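Superantigen-like protein SSL10 (Staphylococcus aureus subsp. aureus, PDB 6LWT) probably blocks classical complement activation by binding the Fc region of human IgG, and probably also inhibits plasma clotting by binding prothrombin. Local coordinates at residues 78-81 with 85-88; 42-45 with 50-53; 72-77 with 132-137. One frame throughout, in Å; residues are numbered along the deposited sequence.

Interaction 1: residues 78-81 with 85-88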
loop_
_atom_site.group_PDB
_atom_site.type_symbol
_atom_site.label_atom_id
_atom_site.label_comp_id
_atom_site.label_asym_id
_atom_site.label_seq_id
_atom_site.Cartn_x
_atom_site.Cartn_y
_atom_site.Cartn_z
ATOM N N GLU A 78 -8.769 -2.700 8.234
ATOM C CA GLU A 78 -10.051 -2.681 7.533
ATOM C C GLU A 78 -11.210 -2.656 8.526
ATOM O O GLU A 78 -12.235 -2.003 8.278
ATOM C CB GLU A 78 -10.197 -3.912 6.652
ATOM C CG GLU A 78 -9.111 -4.062 5.610
ATOM C CD GLU A 78 -9.107 -2.940 4.582
ATOM O OE1 GLU A 78 -10.179 -2.362 4.263
ATOM O OE2 GLU A 78 -8.014 -2.659 4.079
ATOM N N LYS A 79 -11.057 -3.400 9.619
ATOM C CA LYS A 79 -12.032 -3.408 10.716
ATOM C C LYS A 79 -11.480 -4.079 11.960
ATOM O O LYS A 79 -10.447 -4.765 11.928
ATOM C CB LYS A 79 -13.346 -4.094 10.294
ATOM C CG LYS A 79 -13.224 -5.560 9.890
ATOM C CD LYS A 79 -14.607 -6.140 9.585
ATOM C CE LYS A 79 -14.730 -7.627 9.898
ATOM N NZ LYS A 79 -14.633 -8.468 8.678
ATOM N N ARG A 80 -12.181 -3.858 13.067
ATOM C CA ARG A 80 -11.921 -4.521 14.340
ATOM C C ARG A 80 -13.277 -5.054 14.803
ATOM O O ARG A 80 -14.233 -4.291 14.883
ATOM C CB ARG A 80 -11.359 -3.509 15.337
ATOM C CG ARG A 80 -11.160 -4.026 16.759
ATOM C CD ARG A 80 -11.376 -2.916 17.781
ATOM N NE ARG A 80 -10.770 -3.258 19.072
ATOM C CZ ARG A 80 -10.138 -2.413 19.896
ATOM N NH1 ARG A 80 -9.625 -2.877 21.035
ATOM N NH2 ARG A 80 -9.983 -1.122 19.600
ATOM N N ASP A 81 -13.372 -6.354 15.078
ATOM C CA ASP A 81 -14.670 -6.958 15.457
ATOM C C ASP A 81 -14.845 -6.997 16.984
ATOM O O ASP A 81 -13.943 -6.582 17.735
ATOM C CB ASP A 81 -14.861 -8.344 14.799
ATOM C CG ASP A 81 -13.991 -9.427 15.399
ATOM O OD1 ASP A 81 -13.290 -9.200 16.408
ATOM O OD2 ASP A 81 -13.993 -10.546 14.850
ATOM N N ILE A 85 -10.446 -8.853 17.182
ATOM C CA ILE A 85 -9.641 -9.317 16.050
ATOM C C ILE A 85 -9.526 -8.124 15.094
ATOM O O ILE A 85 -10.523 -7.505 14.748
ATOM C CB ILE A 85 -10.257 -10.550 15.363
ATOM C CG1 ILE A 85 -10.255 -11.740 16.343
ATOM C CG2 ILE A 85 -9.453 -10.910 14.107
ATOM C CD1 ILE A 85 -11.074 -12.940 15.896
ATOM N N PHE A 86 -8.301 -7.818 14.678
ATOM C CA PHE A 86 -8.033 -6.695 13.779
ATOM C C PHE A 86 -7.762 -7.281 12.395
ATOM O O PHE A 86 -6.890 -8.127 12.265
ATOM C CB PHE A 86 -6.834 -5.907 14.290
ATOM C CG PHE A 86 -7.107 -5.144 15.558
ATOM C CD1 PHE A 86 -7.118 -5.785 16.791
ATOM C CD2 PHE A 86 -7.380 -3.782 15.515
ATOM C CE1 PHE A 86 -7.367 -5.082 17.960
ATOM C CE2 PHE A 86 -7.635 -3.069 16.681
ATOM C CZ PHE A 86 -7.633 -3.727 17.904
ATOM N N TYR A 87 -8.512 -6.837 11.384
ATOM C CA TYR A 87 -8.462 -7.439 10.051
ATOM C C TYR A 87 -7.689 -6.559 9.083
ATOM O O TYR A 87 -7.887 -5.338 9.047
ATOM C CB TYR A 87 -9.862 -7.687 9.482
ATOM C CG TYR A 87 -10.646 -8.677 10.285
ATOM C CD1 TYR A 87 -11.279 -8.291 11.473
ATOM C CD2 TYR A 87 -10.738 -10.007 9.897
ATOM C CE1 TYR A 87 -11.980 -9.203 12.236
ATOM C CE2 TYR A 87 -11.451 -10.924 10.653
ATOM C CZ TYR A 87 -12.065 -10.524 11.822
ATOM O OH TYR A 87 -12.768 -11.458 12.579
ATOM N N THR A 88 -6.863 -7.204 8.269
ATOM C CA THR A 88 -6.080 -6.510 7.236
ATOM C C THR A 88 -6.100 -7.390 5.977
ATOM O O THR A 88 -6.442 -8.585 6.044
ATOM C CB THR A 88 -4.654 -6.194 7.750
ATOM O OG1 THR A 88 -3.911 -5.414 6.791
ATOM C CG2 THR A 88 -3.896 -7.461 8.104
HETATM O O HOH W 1 -5.916 -3.930 5.035
#

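Interaction 2: residues 42-45 with 50-53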
loop_
_atom_site.group_PDB
_atom_site.type_symbol
_atom_site.label_atom_id
_atom_site.label_comp_id
_atom_site.label_asym_id
_atom_site.label_seq_id
_atom_site.Cartn_x
_atom_site.Cartn_y
_atom_site.Cartn_z
ATOM N N LEU A 42 -4.292 -15.693 7.210
ATOM C CA LEU A 42 -3.249 -15.946 8.163
ATOM C C LEU A 42 -3.672 -15.311 9.469
ATOM O O LEU A 42 -4.351 -14.270 9.460
ATOM C CB LEU A 42 -1.935 -15.323 7.721
ATOM C CG LEU A 42 -1.322 -15.819 6.425
ATOM C CD1 LEU A 42 -0.023 -15.066 6.173
ATOM C CD2 LEU A 42 -1.095 -17.312 6.501
ATOM N N ARG A 43 -3.254 -15.931 10.573
ATOM C CA ARG A 43 -3.457 -15.381 11.903
ATOM C C ARG A 43 -2.190 -15.341 12.710
ATOM O O ARG A 43 -1.389 -16.278 12.717
ATOM C CB ARG A 43 -4.496 -16.197 12.669
ATOM C CG ARG A 43 -5.908 -15.991 12.163
ATOM C CD ARG A 43 -6.877 -16.757 13.061
ATOM N NE ARG A 43 -8.235 -16.305 12.838
ATOM C CZ ARG A 43 -9.285 -16.648 13.575
ATOM N NH1 ARG A 43 -9.154 -17.483 14.608
ATOM N NH2 ARG A 43 -10.477 -16.169 13.263
ATOM N N PHE A 44 -2.024 -14.251 13.439
ATOM C CA PHE A 44 -0.968 -14.164 14.417
ATOM C C PHE A 44 -1.303 -13.128 15.480
ATOM O O PHE A 44 -2.307 -12.418 15.386
ATOM C CB PHE A 44 0.374 -13.844 13.748
ATOM C CG PHE A 44 0.408 -12.521 13.028
ATOM C CD1 PHE A 44 -0.138 -12.390 11.759
ATOM C CD2 PHE A 44 1.007 -11.415 13.610
ATOM C CE1 PHE A 44 -0.092 -11.182 11.082
ATOM C CE2 PHE A 44 1.067 -10.207 12.937
ATOM C CZ PHE A 44 0.514 -10.090 11.674
ATOM N N LYS A 45 -0.461 -13.075 16.498
ATOM C CA LYS A 45 -0.547 -12.032 17.509
ATOM C C LYS A 45 0.700 -11.176 17.471
ATOM O O LYS A 45 1.800 -11.685 17.298
ATOM C CB LYS A 45 -0.761 -12.638 18.895
ATOM C CG LYS A 45 -2.169 -13.179 19.067
ATOM C CD LYS A 45 -2.290 -14.084 20.289
ATOM C CE LYS A 45 -2.452 -13.292 21.571
ATOM N NZ LYS A 45 -2.850 -14.190 22.696
ATOM N N LYS A 50 -4.598 -9.452 18.228
ATOM C CA LYS A 50 -5.017 -10.506 17.310
ATOM C C LYS A 50 -5.169 -9.935 15.907
ATOM O O LYS A 50 -6.028 -9.098 15.683
ATOM C CB LYS A 50 -6.340 -11.126 17.769
ATOM C CG LYS A 50 -6.216 -11.858 19.094
ATOM C CD LYS A 50 -7.517 -12.538 19.507
ATOM C CE LYS A 50 -8.603 -11.533 19.823
ATOM N NZ LYS A 50 -9.728 -12.197 20.546
ATOM N N ILE A 51 -4.335 -10.414 14.979
ATOM C CA ILE A 51 -4.334 -9.958 13.590
ATOM C C ILE A 51 -4.735 -11.105 12.660
ATOM O O ILE A 51 -4.150 -12.186 12.738
ATOM C CB ILE A 51 -2.929 -9.491 13.156
ATOM C CG1 ILE A 51 -2.295 -8.545 14.179
ATOM C CG2 ILE A 51 -2.989 -8.842 11.770
ATOM C CD1 ILE A 51 -3.068 -7.283 14.426
ATOM N N GLN A 52 -5.736 -10.864 11.823
ATOM C CA GLN A 52 -6.112 -11.758 10.747
ATOM C C GLN A 52 -5.889 -11.070 9.399
ATOM O O GLN A 52 -6.421 -9.977 9.134
ATOM C CB GLN A 52 -7.579 -12.189 10.877
ATOM C CG GLN A 52 -8.071 -13.059 9.720
ATOM C CD GLN A 52 -9.320 -13.867 10.062
ATOM O OE1 GLN A 52 -9.392 -14.487 11.116
ATOM N NE2 GLN A 52 -10.294 -13.874 9.160
ATOM N N VAL A 53 -5.110 -11.729 8.546
ATOM C CA VAL A 53 -4.764 -11.230 7.228
ATOM C C VAL A 53 -5.518 -12.069 6.199
ATOM O O VAL A 53 -5.376 -13.299 6.206
ATOM C CB VAL A 53 -3.254 -11.393 6.941
ATOM C CG1 VAL A 53 -2.891 -10.743 5.607
ATOM C CG2 VAL A 53 -2.420 -10.857 8.107
#

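Interaction 3: residues 72-77 with 132-137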
loop_
_atom_site.group_PDB
_atom_site.type_symbol
_atom_site.label_atom_id
_atom_site.label_comp_id
_atom_site.label_asym_id
_atom_site.label_seq_id
_atom_site.Cartn_x
_atom_site.Cartn_y
_atom_site.Cartn_z
ATOM N N ASP A 72 7.075 -10.471 6.661
ATOM C CA ASP A 72 7.025 -9.037 6.770
ATOM C C ASP A 72 5.583 -8.691 6.435
ATOM O O ASP A 72 5.118 -9.054 5.379
ATOM C CB ASP A 72 7.990 -8.437 5.753
ATOM C CG ASP A 72 8.002 -6.937 5.778
ATOM O OD1 ASP A 72 8.410 -6.400 6.817
ATOM O OD2 ASP A 72 7.645 -6.293 4.764
ATOM N N VAL A 73 4.891 -8.001 7.339
ATOM C CA VAL A 73 3.469 -7.671 7.183
ATOM C C VAL A 73 3.266 -6.162 7.296
ATOM O O VAL A 73 3.688 -5.541 8.293
ATOM C CB VAL A 73 2.585 -8.408 8.224
ATOM C CG1 VAL A 73 1.106 -8.100 8.004
ATOM C CG2 VAL A 73 2.796 -9.913 8.107
ATOM N N PHE A 74 2.652 -5.574 6.266
ATOM C CA PHE A 74 2.199 -4.187 6.322
ATOM C C PHE A 74 0.711 -4.216 6.613
ATOM O O PHE A 74 -0.113 -4.522 5.739
ATOM C CB PHE A 74 2.477 -3.408 5.047
ATOM C CG PHE A 74 2.065 -1.958 5.143
ATOM C CD1 PHE A 74 2.795 -1.084 5.936
ATOM C CD2 PHE A 74 0.963 -1.473 4.466
ATOM C CE1 PHE A 74 2.440 0.259 6.038
ATOM C CE2 PHE A 74 0.592 -0.134 4.574
ATOM C CZ PHE A 74 1.327 0.733 5.359
ATOM N N PHE A 75 0.382 -3.904 7.858
ATOM C CA PHE A 75 -1.000 -3.958 8.356
ATOM C C PHE A 75 -1.698 -2.631 8.108
ATOM O O PHE A 75 -1.135 -1.574 8.431
ATOM C CB PHE A 75 -0.971 -4.286 9.853
ATOM C CG PHE A 75 -2.277 -4.063 10.566
ATOM C CD1 PHE A 75 -2.595 -2.810 11.107
ATOM C CD2 PHE A 75 -3.177 -5.109 10.721
ATOM C CE1 PHE A 75 -3.808 -2.609 11.761
ATOM C CE2 PHE A 75 -4.378 -4.917 11.383
ATOM C CZ PHE A 75 -4.700 -3.669 11.893
ATOM N N VAL A 76 -2.904 -2.690 7.534
ATOM C CA VAL A 76 -3.816 -1.549 7.464
ATOM C C VAL A 76 -5.164 -2.023 8.002
ATOM O O VAL A 76 -5.724 -2.998 7.511
ATOM C CB VAL A 76 -3.956 -1.018 6.018
ATOM C CG1 VAL A 76 -5.004 0.086 5.926
ATOM C CG2 VAL A 76 -2.600 -0.525 5.512
ATOM N N GLN A 77 -5.700 -1.330 8.995
ATOM C CA GLN A 77 -6.983 -1.746 9.581
ATOM C C GLN A 77 -8.152 -1.589 8.611
ATOM O O GLN A 77 -8.465 -0.486 8.187
ATOM C CB GLN A 77 -7.285 -0.982 10.874
ATOM C CG GLN A 77 -8.484 -1.591 11.607
ATOM C CD GLN A 77 -8.722 -1.032 12.993
ATOM O OE1 GLN A 77 -9.856 -0.683 13.336
ATOM N NE2 GLN A 77 -7.689 -0.973 13.796
ATOM N N THR A 132 5.056 -4.448 -1.076
ATOM C CA THR A 132 3.779 -4.717 -1.715
ATOM C C THR A 132 3.235 -3.461 -2.377
ATOM O O THR A 132 3.474 -2.325 -1.920
ATOM C CB THR A 132 2.718 -5.289 -0.740
ATOM O OG1 THR A 132 2.520 -4.393 0.369
ATOM C CG2 THR A 132 3.178 -6.667 -0.239
ATOM N N LEU A 133 2.464 -3.663 -3.435
ATOM C CA LEU A 133 1.664 -2.567 -3.990
ATOM C C LEU A 133 0.759 -1.938 -2.943
ATOM O O LEU A 133 0.562 -0.726 -2.958
ATOM C CB LEU A 133 0.882 -3.009 -5.229
ATOM C CG LEU A 133 0.043 -1.909 -5.907
ATOM C CD1 LEU A 133 0.893 -0.782 -6.482
ATOM C CD2 LEU A 133 -0.819 -2.499 -7.001
ATOM N N LYS A 134 0.242 -2.743 -2.011
ATOM C CA LYS A 134 -0.530 -2.234 -0.885
ATOM C C LYS A 134 0.203 -1.153 -0.078
ATOM O O LYS A 134 -0.348 -0.078 0.189
ATOM C CB LYS A 134 -0.868 -3.394 0.050
ATOM C CG LYS A 134 -1.645 -2.980 1.270
ATOM C CD LYS A 134 -1.620 -4.072 2.331
ATOM C CE LYS A 134 -2.551 -3.728 3.463
ATOM N NZ LYS A 134 -3.960 -3.621 3.025
ATOM N N GLU A 135 1.433 -1.464 0.334
ATOM C CA GLU A 135 2.215 -0.550 1.173
ATOM C C GLU A 135 2.627 0.692 0.390
ATOM O O GLU A 135 2.589 1.808 0.919
ATOM C CB GLU A 135 3.461 -1.261 1.723
ATOM C CG GLU A 135 4.269 -0.387 2.666
ATOM C CD GLU A 135 5.469 -1.074 3.304
ATOM O OE1 GLU A 135 5.533 -2.320 3.356
ATOM O OE2 GLU A 135 6.353 -0.340 3.789
ATOM N N LEU A 136 3.008 0.497 -0.868
ATOM C CA LEU A 136 3.412 1.612 -1.714
ATOM C C LEU A 136 2.226 2.541 -1.975
ATOM O O LEU A 136 2.326 3.750 -1.790
ATOM C CB LEU A 136 4.033 1.114 -3.017
ATOM C CG LEU A 136 4.716 2.185 -3.883
ATOM C CD1 LEU A 136 5.661 3.082 -3.094
ATOM C CD2 LEU A 136 5.444 1.491 -5.015
ATOM N N ASP A 137 1.087 1.953 -2.324
ATOM C CA ASP A 137 -0.153 2.711 -2.497
ATOM C C ASP A 137 -0.478 3.530 -1.252
ATOM O O ASP A 137 -0.660 4.752 -1.333
ATOM C CB ASP A 137 -1.307 1.764 -2.825
ATOM C CG ASP A 137 -2.660 2.448 -2.821
ATOM O OD1 ASP A 137 -2.942 3.263 -3.736
ATOM O OD2 ASP A 137 -3.464 2.158 -1.899
HETATM O O HOH W 1 -5.916 -3.930 5.035
#

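Interaction 1: residues 78-81 with 85-88
E78 and K79 together face Y87 with bulge-like geometry: E78 N donates to Y87 O (2.9 Å), and K79 O accepts from Y87 N (2.9 Å), leaving the K79 N-H without a partner. The E78 chain, bent at chi2, carries its carboxylate to the far end, where water 1 donates to E78 OE2 (2.6 Å) and accepts from T88 OG1, also bonded to V76 N. Y21 OH also bonds OE2 and K177 salt-bridges OE1, so glutamate suits a place where lysine, tyrosine and water all offer hydrogens.

With CG of K79 set between its backbone N and carbonyl carbon (chi1 61°) and further bends at chi3 and chi4, the long chain arches over the Y87 ring. CE rests above it, and K79 NZ makes a cation-pi contact 4.2 Å from the centroid of the Y87 ring. I85 CG2 covers the opposite face.

R80 and F86 leave the sheet side by side on the other face. R80 CG sits 3.8 Å from the centroid of the F86 ring, and F86 CZ lies beneath the guanidinium, turned 41° from the ring. D84 takes R80 NE in a salt bridge.

D81 stands at the mouth of the turn in this OB-domain hairpin, whose strand 85-93 also bonds K50 and Q52 of strand 49-54. D81 N donates to I85 O, OD1 accepts from I85 N (3.0 Å), and OD2 from Y87 OH (2.7 Å), both from above the carboxylate plane. These bonds probably favour the charged aspartate, and the donating phenol would become more electron-rich, probably strengthening the K79 contact.

Interaction 2: residues 42-45 with 50-53
R43 and Q52 face each other as a non-hydrogen-bonded antiparallel pair, and the arginine can be followed outward across the gap. Its CB lies 4.0 Å from I51 O, beside the backbone. CG and CD, running out in an extended chain, each pass 3.9 Å from Q52 OE1, so the aliphatic part skirts the amide without bonding it. Then the polar end arrives: NE donates to Q52 OE1 at 2.8 Å, and NH2 donates to the same OE1 at 2.9 Å, with CZ between them. This is a side-on grip, two nitrogens on one oxygen, and that oxygen lies in the guanidinium plane although the amide itself is turned 34° from it. Glutamine suits the place because its own extended chain brings a strong neutral acceptor level with the arginine's edge.

The other face of the sheet is apolar. F44 has CG between its backbone N and carbonyl carbon (chi1 62°), which lays the ring across the neighbouring strand. I51 CB stands over one face, 3.9 Å from the centroid of the F44 ring, and V53 CG2 touches the edge at F44 CE1 (3.8 Å). Beta-branched I51 and V53 offer broad, stiff surfaces for it, and A34 of strand 32-37 is a further neighbour of the ring. Paired backbone bonds join L42 to V53 and F44 to I51 in both directions. K45 and K50 run out on the R43 side, K50 NZ reaching H83 O.

Strands 41-46 and 49-54 form an antiparallel hairpin, and 49-54 then runs parallel to 85-93, consistent with strands two and three of an OB barrel if 26-37 is counted as the first.

Interaction 3: residues 72-77 with 132-137
K134 NZ is held by two oxygens: it donates to water 1 at 2.8 Å and to V89 O of strand 85-93. The water in turn donates to V76 O (2.7 Å), so the buried ammonium is tied to strand 72-76 at one remove. On the way there K134 CE passes 3.4 Å from F74 O and 3.8 Å from V76 CG2. A lysine suits the crossing: its apolar stem lies along the strand while its end still brings a charge to V89 O and the water.

The contact joins the two domains of the staphylococcal toxin fold: a strand of the OB barrel lies beneath the first turn of the long beta-grasp helix, their short axes 9.0 Å apart and 49° from parallel. T132 is the N-cap, its OG1 accepting from E135 N at 3.1 Å, which ties down the turn that carries E135.

The first torsion of F74 (chi1 -177°) swings the ring away from its own N and flat beneath E135. E135 CG sits over the centre, 3.6 Å from the centroid of the F74 ring, and the carboxylate stacks nearly parallel to the ring, 15° between planes. K128 forms salt bridges with both E135 OE1 and D72 OD2, which probably offsets their like charges, and K139 takes E135 OE2.

Overall arrangement
All three contacts meet on the OB barrel. Interactions 1 and 2, with centres about 9 Å apart, share a seam where strand 85-93 runs parallel to strand 49-54: F86 N lies 2.8 Å from K50 O and T88 N 2.9 Å from Q52 O, probable hydrogen bonds. Strand 72-76 of interaction 3 borders strand 85-93 on its other edge, T88 OG1 lying 3.0 Å from V76 N, and leads directly into 78-81. Water 1 serves both interaction 1 and interaction 3. Inside the barrel F75 touches I51 (CD2 to CG2 3.9 Å), linking interaction 2 to 3 over about 14 Å between centres. Only interaction 3 has a segment in the beta-grasp domain, though E78 also salt-bridges K177 there.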